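Aminopeptidase YwaD (Bacillus subtilis, PDB 6HC6) hydrolyses peptides from their amino end, releasing residues such as arginine, lysine and leucine, with two zinc ions bound in each subunit. Local coordinates at residues G342-Y346 with V347-S351; D420-T423 with A424-E428. One frame throughout, in Å; residues are numbered along the deposited sequence. Where two conformers were deposited one is given.

Contact 1: G342-Y346 with V347-S351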
# COMPACT_ATOMS: atom_id res chain seq x y z
N GLY A 342 17.64 -6.43 -2.85
CA GLY A 342 18.65 -5.40 -2.97
C GLY A 342 19.61 -5.60 -4.11
O GLY A 342 20.55 -4.81 -4.25
N GLN A 343 19.42 -6.63 -4.93
CA GLN A 343 20.32 -6.94 -6.02
C GLN A 343 19.82 -6.33 -7.32
O GLN A 343 18.64 -6.04 -7.49
CB GLN A 343 20.46 -8.45 -6.19
CG GLN A 343 20.82 -9.19 -4.92
CD GLN A 343 21.92 -8.48 -4.14
OE1 GLN A 343 23.00 -8.20 -4.67
NE2 GLN A 343 21.64 -8.16 -2.88
N SER A 344 20.76 -6.15 -8.25
CA SER A 344 20.40 -5.68 -9.57
C SER A 344 19.47 -6.69 -10.25
O SER A 344 19.46 -7.88 -9.92
CB SER A 344 21.67 -5.46 -10.40
OG SER A 344 21.37 -5.11 -11.73
N ASN A 345 18.67 -6.20 -11.18
CA ASN A 345 17.90 -7.06 -12.08
C ASN A 345 17.57 -6.25 -13.32
O ASN A 345 18.07 -5.13 -13.50
CB ASN A 345 16.66 -7.65 -11.38
CG ASN A 345 15.69 -6.59 -10.90
OD1 ASN A 345 15.61 -5.51 -11.47
ND2 ASN A 345 14.93 -6.91 -9.85
N TYR A 346 16.73 -6.81 -14.20
CA TYR A 346 16.44 -6.14 -15.45
C TYR A 346 15.84 -4.74 -15.24
O TYR A 346 16.09 -3.84 -16.06
CB TYR A 346 15.50 -7.00 -16.30
CG TYR A 346 16.21 -8.11 -17.04
CD1 TYR A 346 17.59 -8.07 -17.25
CD2 TYR A 346 15.51 -9.21 -17.53
CE1 TYR A 346 18.25 -9.08 -17.95
CE2 TYR A 346 16.17 -10.23 -18.23
CZ TYR A 346 17.54 -10.16 -18.42
OH TYR A 346 18.20 -11.16 -19.11
N VAL A 347 15.05 -4.54 -14.18
CA VAL A 347 14.48 -3.22 -13.91
C VAL A 347 15.58 -2.22 -13.60
O VAL A 347 15.60 -1.09 -14.12
CB VAL A 347 13.48 -3.28 -12.74
CG1 VAL A 347 12.80 -1.94 -12.57
CG2 VAL A 347 12.47 -4.37 -12.92
N TRP A 348 16.51 -2.60 -12.73
CA TRP A 348 17.62 -1.71 -12.42
C TRP A 348 18.46 -1.42 -13.67
O TRP A 348 18.81 -0.26 -13.93
CB TRP A 348 18.49 -2.30 -11.31
CG TRP A 348 19.69 -1.47 -11.05
CD1 TRP A 348 20.99 -1.84 -11.25
CD2 TRP A 348 19.72 -0.12 -10.58
NE1 TRP A 348 21.83 -0.80 -10.92
CE2 TRP A 348 21.07 0.27 -10.50
CE3 TRP A 348 18.73 0.80 -10.21
CZ2 TRP A 348 21.47 1.53 -10.08
CZ3 TRP A 348 19.12 2.06 -9.78
CH2 TRP A 348 20.48 2.41 -9.71
N GLU A 349 18.77 -2.45 -14.46
CA GLU A 349 19.57 -2.24 -15.66
C GLU A 349 18.94 -1.19 -16.56
O GLU A 349 19.61 -0.25 -17.00
CB GLU A 349 19.75 -3.56 -16.42
CG GLU A 349 20.59 -4.59 -15.69
CD GLU A 349 20.75 -5.87 -16.48
OE1 GLU A 349 20.73 -5.81 -17.73
OE2 GLU A 349 20.90 -6.95 -15.86
N SER A 350 17.64 -1.32 -16.83
CA SER A 350 16.97 -0.37 -17.71
C SER A 350 16.91 1.01 -17.08
O SER A 350 17.01 2.02 -17.78
CB SER A 350 15.57 -0.87 -18.04
OG SER A 350 15.65 -1.93 -18.97
N SER A 351 16.73 1.08 -15.75
CA SER A 351 16.68 2.37 -15.07
C SER A 351 18.04 3.03 -15.05
O SER A 351 18.15 4.24 -15.29
CB SER A 351 16.15 2.18 -13.65
OG SER A 351 14.87 1.59 -13.67
O HOH W 1 20.70 -7.68 -13.58
O HOH W 2 14.15 -3.67 -18.22

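Contact 2: D420-T423 with A424-E428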
# COMPACT_ATOMS: atom_id res chain seq x y z
N ASP A 420 9.62 11.01 -16.12
CA ASP A 420 10.59 10.97 -17.21
C ASP A 420 11.56 9.80 -17.04
O ASP A 420 11.92 9.14 -18.01
CB ASP A 420 11.34 12.29 -17.31
CG ASP A 420 10.51 13.39 -17.94
OD1 ASP A 420 9.65 13.07 -18.79
OD2 ASP A 420 10.72 14.57 -17.60
N LEU A 421 11.97 9.53 -15.80
CA LEU A 421 12.94 8.45 -15.58
C LEU A 421 12.32 7.09 -15.86
O LEU A 421 12.89 6.28 -16.61
CB LEU A 421 13.49 8.51 -14.15
CG LEU A 421 14.56 7.50 -13.71
CD1 LEU A 421 13.98 6.11 -13.35
CD2 LEU A 421 15.65 7.37 -14.76
N VAL A 422 11.16 6.79 -15.26
CA VAL A 422 10.58 5.46 -15.44
C VAL A 422 10.04 5.30 -16.86
O VAL A 422 10.06 4.19 -17.42
CB VAL A 422 9.49 5.20 -14.39
CG1 VAL A 422 9.02 3.76 -14.47
CG2 VAL A 422 10.01 5.52 -12.98
N THR A 423 9.57 6.39 -17.48
CA THR A 423 9.14 6.27 -18.88
C THR A 423 10.31 5.91 -19.78
O THR A 423 10.18 5.06 -20.67
CB THR A 423 8.47 7.57 -19.35
OG1 THR A 423 7.25 7.77 -18.62
CG2 THR A 423 8.14 7.49 -20.84
N ALA A 424 11.47 6.52 -19.55
CA ALA A 424 12.64 6.19 -20.34
C ALA A 424 13.12 4.78 -20.04
O ALA A 424 13.63 4.10 -20.94
CB ALA A 424 13.76 7.20 -20.09
N ALA A 425 13.00 4.34 -18.79
CA ALA A 425 13.41 2.99 -18.42
C ALA A 425 12.52 1.95 -19.09
O ALA A 425 13.01 0.96 -19.63
CB ALA A 425 13.37 2.83 -16.90
N VAL A 426 11.21 2.15 -19.04
CA VAL A 426 10.30 1.23 -19.71
C VAL A 426 10.53 1.28 -21.22
O VAL A 426 10.54 0.24 -21.89
CB VAL A 426 8.84 1.56 -19.34
CG1 VAL A 426 7.86 0.70 -20.17
CG2 VAL A 426 8.62 1.32 -17.86
N TYR A 427 10.75 2.48 -21.77
CA TYR A 427 11.05 2.58 -23.19
C TYR A 427 12.27 1.75 -23.55
O TYR A 427 12.27 1.04 -24.56
CB TYR A 427 11.25 4.04 -23.60
CG TYR A 427 11.57 4.23 -25.07
CD1 TYR A 427 10.59 4.06 -26.04
CD2 TYR A 427 12.84 4.59 -25.49
CE1 TYR A 427 10.87 4.23 -27.39
CE2 TYR A 427 13.13 4.76 -26.85
CZ TYR A 427 12.14 4.58 -27.79
OH TYR A 427 12.41 4.76 -29.13
N GLU A 428 13.32 1.81 -22.72
CA GLU A 428 14.49 0.97 -22.98
C GLU A 428 14.10 -0.49 -23.04
O GLU A 428 14.61 -1.25 -23.88
CB GLU A 428 15.55 1.19 -21.90
CG GLU A 428 16.35 2.46 -22.08
CD GLU A 428 17.01 2.55 -23.44
OE1 GLU A 428 17.60 1.54 -23.88
OE2 GLU A 428 16.96 3.63 -24.07

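Contact 1: G342-Y346 with V347-S351
N345 and W348 meet where an extended loop turns into helix 346-358. The backbone is extended through Q343, S344 and N345 and then coils from Y346 onward, and two backbone bonds close the first turns: E349 N to N345 O at 2.9 Å, and S350 N to Y346 O at 3.1 Å. N345 is the N-cap. With chi1 at 61°, its CG sits between the backbone N and the carbonyl carbon, which carries OD1 back over the helix start. There OD1 accepts a nearly straight bond from W348 N (3.3 Å, 162° at the hydrogen) and a weak, bent one from V347 N (2.9 Å), so that amides of the first turn with no preceding helical carbonyl to bind find an acceptor. The other end of the amide is fixed too, since N345 ND2 bonds to S383 O and holds the group in its capping rotation.

S344 brings its hydroxyl in at the edge of the W348 indole, in the ring plane, with OG 3.3 Å from CD1. Y346 and E349 lie side by side and point the same way; the carboxylate stands almost perpendicular to the phenol ring (86°) at its CD1-CE1 edge, with OE2 3.8 Å from CD1. A water donates to Y346 O at 2.9 Å. Deeper in, V347 O takes both S351 N and S351 OG, from opposite faces of its plane.

The capped turn rests on the sheet of the peptidase domain: V347 packs on strands 316-322 and 382-389, W348 spans strands 334-339 and 363-367, and D382 OD2 receives the Y346 N-H.

Contact 2: D420-T423 with A424-E428
V426 and V422, one turn apart on helix 412-430, meet where the V426 methyl CG2 rests 3.2 Å from V422 O. Its place beside the backbone N (CG1 being the branch anti to it, chi1 174°) turns it back toward the preceding turn. The two side chains cross at an angle, with V422 CG1 a loose 4.2 Å from V426 CG2; this holds for the V422 conformer given, one of two deposited. Small groups do likewise: A424 CB lies 3.4 Å from D420 O, and A425 CB packs against L421 O.

Behind these side chains runs an unbroken set of i to i+4 bonds. V426 N reaches V422 O at 2.8 Å and is nearly straight at the hydrogen (171°), while A424 N comes to D420 O at 3.1 Å. T423 gives its O to Y427 N, and its side-chain OG1 bonds to G419 O, so the hydroxyl is satisfied within its own helix. D420 OD2 is held similarly by Q416 NE2.

Outside the helix, M273 of helix 260-277 packs against V422, T423 and V426, whereas A424 meets A354 of helix 346-358. The chemistry is thus mostly apolar: buried V422, A425 and V426, with A424 less enclosed, bear on neighbouring helices and on the sheet, and the polar backbone between them is paired along the helix.

In the fold
Contact 1 comes first along the chain, at the start of helix 346-358, and contact 2 follows later, on helix 412-430; both belong to the peptidase M28 part, and their centres are 13 Å apart. The two helices pack directly on each other, with S350 CB 3.5 Å from A425 O and S351 OG 3.8 Å from A425 CB. Both also lie on the mixed eight-stranded sheet, where F320 in strand 316-322 touches V347 of contact 1 and A425 and V426 of contact 2. Together they form part of the helical layer on this sheet. Contact 1 is away from the two-zinc site, whereas the side chain of V422 lies about 10 Å from that of the zinc ligand D323.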